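Local coordinates for protein cortical-lytic enzyme (Bacillus cereus, PDB 4S3J) that cleaves partially degraded cortex peptidoglycan during spore germination, acting as an N-acetylglucosaminidase that recognises muramic acid delta-lactam, at residues A[32-37]-A[42-47]; A[123-128]-A[408-413]; A[322-327]-A[415-420]. All blocks are in the same frame, centred on the assembly; numbering follows the deposited sequence.

Contact 1: A[32-37]-A[42-47]; sequences NGLNPA and VGQALI
Asn32 and Leu46 are the residues whose backbones come nearest across this contact, 6.3 Å between their CA atoms, where the irregular chain leaving helix 25-31 passes the start of strand 45-49. The two segments then diverge, so that most of the touching is done by Asn32 and Leu34 on one side and by Gln44, Leu46 and Ile47 on the other. The helix ends in a Schellman motif with Gly33, at positive phi, as its C-prime residue, and Asn32, just before it, points toward the strand. Its side-chain amide reads both polar groups of one strand residue: Ile47 N donates to Asn32 OD1 at 2.8 Å, and Asn32 ND2 donates to Ile47 O at 2.9 Å. Both bonds are nearly straight, 163° and 166° at the hydrogen, and each reaches a lone pair in the plane of its carbonyl. With CG anti to its own carbonyl carbon (chi1 -67°), the Asn32 amide lies across the Leu46 side chain, whose CD2 is 3.7 Å from Asn32 CG. The amide has further partners: OD1 also accepts from Gln416 NE2, and ND2 also donates to Ile28 O, so each polar atom of this buried group is gripped twice. Beyond it, Leu34 CD2 touches Gln44 NE2 at 3.8 Å and comes within 4.4 Å of Leu46 CD2. The extended Gln44 chain uses its other amide atom, OE1, to accept from Val41 N. Leu34 and Leu46 both pack on helix 14-21, through Val14 and Leu17 respectively. Two helices set against a two-stranded antiparallel sheet, here 3-7 with 45-49, form the βααβ fold of a LysM domain, and the Asn32 amide ties the end of its second helix to the closing strand.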
loop_
_atom_site.group_PDB
_atom_site.type_symbol
_atom_site.label_atom_id
_atom_site.label_comp_id
_atom_site.label_asym_id
_atom_site.label_seq_id
_atom_site.Cartn_x
_atom_site.Cartn_y
_atom_site.Cartn_z
ATOM N N ASN A 32 -2.166 16.444 -9.124
ATOM C CA ASN A 32 -0.858 15.882 -8.846
ATOM C C ASN A 32 -0.184 16.476 -7.614
ATOM O O ASN A 32 1.003 16.208 -7.371
ATOM C CB ASN A 32 0.020 16.066 -10.079
ATOM C CG ASN A 32 -0.463 15.228 -11.238
ATOM O OD1 ASN A 32 -0.203 14.037 -11.302
ATOM N ND2 ASN A 32 -1.187 15.852 -12.162
ATOM N N GLY A 33 -0.926 17.301 -6.879
ATOM C CA GLY A 33 -0.415 17.893 -5.652
ATOM C C GLY A 33 0.856 18.677 -5.886
ATOM O O GLY A 33 1.794 18.628 -5.091
ATOM N N LEU A 34 0.909 19.398 -6.998
ATOM C CA LEU A 34 2.091 20.153 -7.308
ATOM C C LEU A 34 2.124 21.491 -6.598
ATOM O O LEU A 34 1.091 22.073 -6.285
ATOM C CB LEU A 34 2.183 20.421 -8.811
ATOM C CG LEU A 34 2.105 19.194 -9.715
ATOM C CD1 LEU A 34 2.126 19.627 -11.187
ATOM C CD2 LEU A 34 3.256 18.263 -9.444
ATOM N N ASN A 35 3.338 21.996 -6.420
ATOM C CA ASN A 35 3.537 23.410 -6.132
ATOM C C ASN A 35 3.589 24.097 -7.477
ATOM O O ASN A 35 4.472 23.799 -8.264
ATOM C CB ASN A 35 4.824 23.627 -5.345
ATOM C CG ASN A 35 5.114 25.095 -5.069
ATOM O OD1 ASN A 35 4.644 25.999 -5.768
ATOM N ND2 ASN A 35 5.897 25.338 -4.032
ATOM N N PRO A 36 2.631 25.002 -7.760
ATOM C CA PRO A 36 2.506 25.521 -9.122
ATOM C C PRO A 36 3.715 26.305 -9.581
ATOM O O PRO A 36 3.894 26.510 -10.789
ATOM C CB PRO A 36 1.261 26.434 -9.039
ATOM C CG PRO A 36 1.122 26.785 -7.610
ATOM C CD PRO A 36 1.612 25.575 -6.859
ATOM N N ALA A 37 4.531 26.735 -8.636
ATOM C CA ALA A 37 5.721 27.505 -8.976
ATOM C C ALA A 37 6.905 26.635 -9.404
ATOM O O ALA A 37 7.850 27.151 -9.985
ATOM C CB ALA A 37 6.122 28.380 -7.797
ATOM N N VAL A 42 11.811 15.624 -15.705
ATOM C CA VAL A 42 11.749 14.626 -16.765
ATOM C C VAL A 42 11.675 13.232 -16.136
ATOM O O VAL A 42 12.471 12.899 -15.247
ATOM C CB VAL A 42 12.968 14.734 -17.723
ATOM C CG1 VAL A 42 12.973 13.612 -18.755
ATOM C CG2 VAL A 42 12.941 16.066 -18.403
ATOM N N GLY A 43 10.704 12.429 -16.561
ATOM C CA GLY A 43 10.504 11.100 -16.000
ATOM C C GLY A 43 9.478 11.023 -14.882
ATOM O O GLY A 43 9.102 9.933 -14.451
ATOM N N GLN A 44 9.032 12.182 -14.391
ATOM C CA GLN A 44 7.955 12.298 -13.406
ATOM C C GLN A 44 6.661 11.785 -14.028
ATOM O O GLN A 44 6.384 12.006 -15.208
ATOM C CB GLN A 44 7.820 13.776 -12.962
ATOM C CG GLN A 44 6.779 14.101 -11.986
ATOM C CD GLN A 44 6.762 15.569 -11.590
ATOM O OE1 GLN A 44 7.522 16.432 -12.088
ATOM N NE2 GLN A 44 5.910 15.859 -10.656
ATOM N N ALA A 45 5.871 11.056 -13.242
ATOM C CA ALA A 45 4.591 10.545 -13.715
ATOM C C ALA A 45 3.442 11.383 -13.197
ATOM O O ALA A 45 3.253 11.496 -11.976
ATOM C CB ALA A 45 4.400 9.097 -13.251
ATOM N N LEU A 46 2.658 11.935 -14.122
ATOM C CA LEU A 46 1.530 12.781 -13.787
ATOM C C LEU A 46 0.245 12.083 -14.209
ATOM O O LEU A 46 0.255 11.248 -15.138
ATOM C CB LEU A 46 1.590 14.139 -14.489
ATOM C CG LEU A 46 2.824 14.992 -14.181
ATOM C CD1 LEU A 46 2.808 16.227 -15.066
ATOM C CD2 LEU A 46 2.932 15.353 -12.719
ATOM N N ILE A 47 -0.860 12.434 -13.556
ATOM C CA ILE A 47 -2.154 12.080 -14.106
ATOM C C ILE A 47 -2.733 13.335 -14.794
ATOM O O ILE A 47 -2.627 14.483 -14.282
ATOM C CB ILE A 47 -3.081 11.477 -13.020
ATOM C CG1 ILE A 47 -3.223 12.375 -11.798
ATOM C CG2 ILE A 47 -2.519 10.121 -12.593
ATOM C CD1 ILE A 47 -4.272 11.850 -10.800
#

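Contact 2: A[123-128]-A[408-413]; sequences VNATRA and WKIGLP
Apolar packing of a helix against a loop makes this contact, in the glycosyl hydrolase family 18 TIM barrel: Ile410, just beyond strand 404-408, rests on the inward side of helix 120-129. The peptide between Trp408 and Lys409 is cis, a known feature of family 18 barrels at the tryptophan ending the last strand. The approach is close at Ala125 and Gly411, whose CA atoms are 5.9 Å apart. One methyl does most of the work. Ile410 CG2 lies 3.8 Å from Ala125 CB and 3.7 Å from Thr126 OG1, wedged against two successive residues of the helix. This branch stands anti to the Ile410 backbone N, while CG1 (chi1 -67°) carries CD1 along the Thr126 side, to 4.2 Å from OG1. The Thr126 and Ile410 side chains cross at about a right angle. Although an oxygen meets the isoleucine, the Thr126 hydroxyl is bonded to Leu122 O, one turn back in its own helix. Around them the packing continues into the barrel wall, with Thr126 against Leu111 and Leu136 and Ile410 against Ala109 and Leu136; strands 104-111 and 135-143 thus share the same apolar layer. Gly411, at phi 110°, turns the chain immediately after Ile410, and its N is 4.3 Å from Ala125 CB. The Ile410 backbone is hydrogen-bonded to Tyr110, and no hydrogen bond crosses between the segments, so what joins them is apolar packing, which sets distance and shape but no fixed bond direction.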
loop_
_atom_site.group_PDB
_atom_site.type_symbol
_atom_site.label_atom_id
_atom_site.label_comp_id
_atom_site.label_asym_id
_atom_site.label_seq_id
_atom_site.Cartn_x
_atom_site.Cartn_y
_atom_site.Cartn_z
ATOM N N VAL A 123 -2.990 14.215 11.360
ATOM C CA VAL A 123 -4.439 14.145 11.479
ATOM C C VAL A 123 -5.092 14.665 10.188
ATOM O O VAL A 123 -6.065 14.093 9.691
ATOM C CB VAL A 123 -4.938 14.922 12.706
ATOM C CG1 VAL A 123 -6.451 14.865 12.791
ATOM C CG2 VAL A 123 -4.327 14.337 13.970
ATOM N N ASN A 124 -4.534 15.719 9.597
ATOM C CA ASN A 124 -5.094 16.219 8.344
ATOM C C ASN A 124 -4.947 15.211 7.196
ATOM O O ASN A 124 -5.854 15.041 6.392
ATOM C CB ASN A 124 -4.435 17.541 7.943
ATOM C CG ASN A 124 -4.954 18.721 8.742
ATOM O OD1 ASN A 124 -6.051 18.677 9.291
ATOM N ND2 ASN A 124 -4.181 19.800 8.768
ATOM N N ALA A 125 -3.801 14.540 7.131
ATOM C CA ALA A 125 -3.599 13.519 6.110
ATOM C C ALA A 125 -4.604 12.383 6.296
ATOM O O ALA A 125 -5.148 11.869 5.325
ATOM C CB ALA A 125 -2.198 12.983 6.158
ATOM N N THR A 126 -4.870 12.013 7.545
ATOM C CA THR A 126 -5.817 10.942 7.820
ATOM C C THR A 126 -7.212 11.328 7.317
ATOM O O THR A 126 -7.908 10.515 6.700
ATOM C CB THR A 126 -5.878 10.629 9.332
ATOM O OG1 THR A 126 -4.577 10.260 9.805
ATOM C CG2 THR A 126 -6.852 9.488 9.622
ATOM N N ARG A 127 -7.632 12.559 7.589
ATOM C CA ARG A 127 -8.929 13.021 7.109
ATOM C C ARG A 127 -9.000 13.032 5.582
ATOM O O ARG A 127 -10.062 12.738 5.010
ATOM C CB ARG A 127 -9.238 14.416 7.647
ATOM C CG ARG A 127 -9.464 14.458 9.132
ATOM C CD ARG A 127 -10.099 15.768 9.569
ATOM N NE ARG A 127 -10.390 15.750 11.001
ATOM C CZ ARG A 127 -9.642 16.333 11.937
ATOM N NH1 ARG A 127 -8.535 16.994 11.614
ATOM N NH2 ARG A 127 -10.003 16.246 13.211
ATOM N N ALA A 128 -7.900 13.403 4.936
ATOM C CA ALA A 128 -7.875 13.489 3.481
ATOM C C ALA A 128 -8.010 12.107 2.846
ATOM O O ALA A 128 -8.654 11.951 1.812
ATOM C CB ALA A 128 -6.588 14.153 3.000
ATOM N N TRP A 408 0.961 1.139 3.826
ATOM C CA TRP A 408 1.841 1.627 4.891
ATOM C C TRP A 408 2.617 2.830 4.331
ATOM O O TRP A 408 3.495 2.637 3.477
ATOM C CB TRP A 408 2.830 0.559 5.358
ATOM C CG TRP A 408 3.585 1.003 6.590
ATOM C CD1 TRP A 408 4.701 1.781 6.635
ATOM C CD2 TRP A 408 3.244 0.720 7.945
ATOM N NE1 TRP A 408 5.090 1.989 7.940
ATOM C CE2 TRP A 408 4.201 1.354 8.761
ATOM C CE3 TRP A 408 2.216 -0.001 8.554
ATOM C CZ2 TRP A 408 4.172 1.283 10.150
ATOM C CZ3 TRP A 408 2.189 -0.067 9.937
ATOM C CH2 TRP A 408 3.156 0.574 10.714
ATOM N N LYS A 409 2.348 4.059 4.764
ATOM C CA LYS A 409 1.408 4.451 5.812
ATOM C C LYS A 409 0.967 5.882 5.520
ATOM O O LYS A 409 1.564 6.563 4.681
ATOM C CB LYS A 409 2.044 4.374 7.215
ATOM C CG LYS A 409 3.303 5.242 7.367
ATOM C CD LYS A 409 3.789 5.287 8.834
ATOM C CE LYS A 409 5.110 6.017 8.953
ATOM N NZ LYS A 409 5.531 6.214 10.379
ATOM N N ILE A 410 -0.057 6.338 6.228
ATOM C CA ILE A 410 -0.538 7.713 6.142
ATOM C C ILE A 410 0.580 8.671 6.555
ATOM O O ILE A 410 1.338 8.397 7.475
ATOM C CB ILE A 410 -1.799 7.880 7.029
ATOM C CG1 ILE A 410 -2.949 7.056 6.452
ATOM C CG2 ILE A 410 -2.203 9.366 7.168
ATOM C CD1 ILE A 410 -4.128 6.892 7.392
ATOM N N GLY A 411 0.705 9.789 5.833
ATOM C CA GLY A 411 1.692 10.807 6.147
ATOM C C GLY A 411 2.818 10.909 5.137
ATOM O O GLY A 411 3.849 11.552 5.406
ATOM N N LEU A 412 2.609 10.264 3.990
ATOM C CA LEU A 412 3.572 10.222 2.886
ATOM C C LEU A 412 2.882 10.656 1.591
ATOM O O LEU A 412 2.311 9.815 0.875
ATOM C CB LEU A 412 4.122 8.804 2.753
ATOM C CG LEU A 412 5.015 8.346 3.916
ATOM C CD1 LEU A 412 5.002 6.831 4.043
ATOM C CD2 LEU A 412 6.445 8.837 3.678
ATOM N N PRO A 413 2.850 11.969 1.323
ATOM C CA PRO A 413 2.080 12.524 0.202
ATOM C C PRO A 413 2.345 11.810 -1.127
ATOM O O PRO A 413 3.503 11.592 -1.518
ATOM C CB PRO A 413 2.540 13.973 0.135
ATOM C CG PRO A 413 2.940 14.310 1.544
ATOM C CD PRO A 413 3.458 13.023 2.147
#

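Contact 3: A[322-327]-A[415-420]; sequences QNLYGF and PQNWRL
The backbones stay well apart here, 8.7 Å between the CA atoms of Leu324 and Asn417 at their nearest, so the side chains must span the gap between the break in strand 318-330 and the first turns of helix 415-424. Leu324 does this alone for its segment, sending its two methyls to different residues: CD1 reaches Trp418 CZ2 and CD2 reaches Asn417 ND2, each at 3.9 Å. Its CG sits anti to the carbonyl carbon (chi1 -70°), which sets the fork facing the helix, and the leucine chain crosses both partners at about a right angle. The CD1 methyl meets the benzo part of the indole obliquely. Asn417 and Trp418, though neighbours in the helix, are folded onto each other: Asn417 ND2 lies 3.3 Å above the indole plane, over the centre of the ring system. With CG anti to its backbone N (chi1 170°), the asparagine brings its amide over the indole. Asn417 OD1 has a weak hydrogen bond with Tyr407 OH, and Tyr407 also meets the Trp418 ring and the Leu324 side chain, so strand 404-408 contributes to the same buried cluster. Two side-chain-to-backbone bonds flank Leu324. Gln322 NE2 donates to Asn323 O at 3.1 Å, and Asn323 ND2 donates to Tyr325 O at 2.9 Å with a 161° angle at the hydrogen; Asn323 ND2 also bonds Glu385 OE2. A helix packed by its side chains over adjacent parallel strands, here 318-330 and 404-408, is the layered arrangement of a TIM barrel, with helix 415-424 on the outside of the wall.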
loop_
_atom_site.group_PDB
_atom_site.type_symbol
_atom_site.label_atom_id
_atom_site.label_comp_id
_atom_site.label_asym_id
_atom_site.label_seq_id
_atom_site.Cartn_x
_atom_site.Cartn_y
_atom_site.Cartn_z
ATOM N N GLN A 322 1.190 -2.664 0.540
ATOM C CA GLN A 322 1.811 -1.723 -0.380
ATOM C C GLN A 322 2.445 -0.560 0.365
ATOM O O GLN A 322 1.763 0.168 1.070
ATOM C CB GLN A 322 0.777 -1.196 -1.367
ATOM C CG GLN A 322 1.343 -0.208 -2.376
ATOM C CD GLN A 322 2.397 -0.839 -3.282
ATOM O OE1 GLN A 322 2.185 -1.915 -3.850
ATOM N NE2 GLN A 322 3.543 -0.171 -3.412
ATOM N N ASN A 323 3.740 -0.365 0.151
ATOM C CA ASN A 323 4.458 0.779 0.691
ATOM C C ASN A 323 4.089 2.047 -0.061
ATOM O O ASN A 323 3.932 2.017 -1.294
ATOM C CB ASN A 323 5.970 0.548 0.588
ATOM C CG ASN A 323 6.403 0.234 -0.830
ATOM O OD1 ASN A 323 6.042 -0.824 -1.382
ATOM N ND2 ASN A 323 7.122 1.164 -1.459
ATOM N N LEU A 324 3.969 3.151 0.666
ATOM C CA LEU A 324 3.854 4.460 0.020
ATOM C C LEU A 324 5.207 5.191 0.030
ATOM O O LEU A 324 5.392 6.185 -0.697
ATOM C CB LEU A 324 2.769 5.296 0.709
ATOM C CG LEU A 324 1.329 4.799 0.485
ATOM C CD1 LEU A 324 0.366 5.605 1.362
ATOM C CD2 LEU A 324 0.962 4.927 -0.962
ATOM N N TYR A 325 6.150 4.680 0.817
ATOM C CA TYR A 325 7.470 5.288 0.952
ATOM C C TYR A 325 8.478 4.728 -0.045
ATOM O O TYR A 325 8.344 3.597 -0.522
ATOM C CB TYR A 325 8.010 5.069 2.379
ATOM C CG TYR A 325 8.029 3.597 2.758
ATOM C CD1 TYR A 325 6.906 2.984 3.325
ATOM C CD2 TYR A 325 9.158 2.803 2.534
ATOM C CE1 TYR A 325 6.909 1.639 3.640
ATOM C CE2 TYR A 325 9.162 1.446 2.866
ATOM C CZ TYR A 325 8.038 0.880 3.414
ATOM O OH TYR A 325 8.033 -0.448 3.711
ATOM N N GLY A 326 9.497 5.540 -0.342
ATOM C CA GLY A 326 10.713 5.072 -0.969
ATOM C C GLY A 326 11.857 5.320 0.006
ATOM O O GLY A 326 11.620 5.743 1.150
ATOM N N PHE A 327 13.093 5.076 -0.441
ATOM C CA PHE A 327 14.281 5.376 0.369
ATOM C C PHE A 327 15.327 6.106 -0.458
ATOM O O PHE A 327 15.433 5.901 -1.672
ATOM C CB PHE A 327 14.914 4.109 0.940
ATOM C CG PHE A 327 14.100 3.448 2.026
ATOM C CD1 PHE A 327 13.933 4.057 3.256
ATOM C CD2 PHE A 327 13.512 2.234 1.793
ATOM C CE1 PHE A 327 13.177 3.439 4.264
ATOM C CE2 PHE A 327 12.757 1.606 2.779
ATOM C CZ PHE A 327 12.592 2.222 4.017
ATOM N N PRO A 415 -0.560 12.003 -4.095
ATOM C CA PRO A 415 -1.974 12.225 -4.443
ATOM C C PRO A 415 -2.461 11.312 -5.562
ATOM O O PRO A 415 -3.619 10.918 -5.592
ATOM C CB PRO A 415 -2.023 13.689 -4.912
ATOM C CG PRO A 415 -0.669 14.246 -4.726
ATOM C CD PRO A 415 0.300 13.178 -4.341
ATOM N N GLN A 416 -1.568 10.976 -6.483
ATOM C CA GLN A 416 -1.964 10.175 -7.626
ATOM C C GLN A 416 -2.401 8.778 -7.203
ATOM O O GLN A 416 -3.227 8.163 -7.857
ATOM C CB GLN A 416 -0.833 10.071 -8.636
ATOM C CG GLN A 416 -0.375 11.396 -9.174
ATOM C CD GLN A 416 0.774 12.000 -8.416
ATOM O OE1 GLN A 416 1.078 11.619 -7.279
ATOM N NE2 GLN A 416 1.422 12.977 -9.036
ATOM N N ASN A 417 -1.824 8.249 -6.124
ATOM C CA ASN A 417 -2.230 6.929 -5.671
ATOM C C ASN A 417 -3.722 6.874 -5.347
ATOM O O ASN A 417 -4.435 5.936 -5.748
ATOM C CB ASN A 417 -1.403 6.514 -4.448
ATOM C CG ASN A 417 -1.940 5.268 -3.799
ATOM O OD1 ASN A 417 -1.851 4.178 -4.384
ATOM N ND2 ASN A 417 -2.536 5.408 -2.617
ATOM N N TRP A 418 -4.201 7.876 -4.620
ATOM C CA TRP A 418 -5.573 7.858 -4.142
ATOM C C TRP A 418 -6.557 8.120 -5.284
ATOM O O TRP A 418 -7.581 7.449 -5.385
ATOM C CB TRP A 418 -5.717 8.863 -2.996
ATOM C CG TRP A 418 -4.745 8.518 -1.897
ATOM C CD1 TRP A 418 -3.607 9.180 -1.565
ATOM C CD2 TRP A 418 -4.809 7.372 -1.036
ATOM N NE1 TRP A 418 -2.962 8.533 -0.523
ATOM C CE2 TRP A 418 -3.677 7.415 -0.193
ATOM C CE3 TRP A 418 -5.715 6.325 -0.890
ATOM C CZ2 TRP A 418 -3.443 6.447 0.783
ATOM C CZ3 TRP A 418 -5.472 5.369 0.074
ATOM C CH2 TRP A 418 -4.356 5.442 0.895
ATOM N N ARG A 419 -6.206 9.026 -6.188
ATOM C CA ARG A 419 -7.045 9.266 -7.354
ATOM C C ARG A 419 -7.098 8.023 -8.245
ATOM O O ARG A 419 -8.158 7.665 -8.739
ATOM C CB ARG A 419 -6.556 10.475 -8.145
ATOM C CG ARG A 419 -7.361 10.695 -9.428
ATOM C CD ARG A 419 -8.818 11.040 -9.121
ATOM N NE ARG A 419 -9.612 11.240 -10.333
ATOM C CZ ARG A 419 -9.720 12.398 -10.982
ATOM N NH1 ARG A 419 -9.052 13.470 -10.564
ATOM N NH2 ARG A 419 -10.473 12.475 -12.074
ATOM N N LEU A 420 -5.965 7.370 -8.471
ATOM C CA LEU A 420 -5.962 6.185 -9.315
ATOM C C LEU A 420 -6.732 5.036 -8.667
ATOM O O LEU A 420 -7.334 4.225 -9.355
ATOM C CB LEU A 420 -4.533 5.764 -9.646
ATOM C CG LEU A 420 -3.820 6.673 -10.652
ATOM C CD1 LEU A 420 -2.354 6.296 -10.692
ATOM C CD2 LEU A 420 -4.460 6.592 -12.017
#

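Contact 1 closes in the first LysM domain before contacts 2 and 3 begin in the family 18 barrel, where their segments alternate along the chain. Contacts 2 and 3 have centres 11 Å apart and are joined by backbone hydrogen bonds of Trp408 with Gln322 and Leu324, pairing strands 404-408 and 318-330. Contacts 1 and 3 lie 14 Å apart between centres and meet through helix 415-424, where Arg419 packs on Ile47. Contacts 1 and 2, 19 Å apart between centres, do not touch. Helix 415-424 therefore faces the barrel strands on one side and the first LysM domain on another, and so probably helps to set their relative orientation.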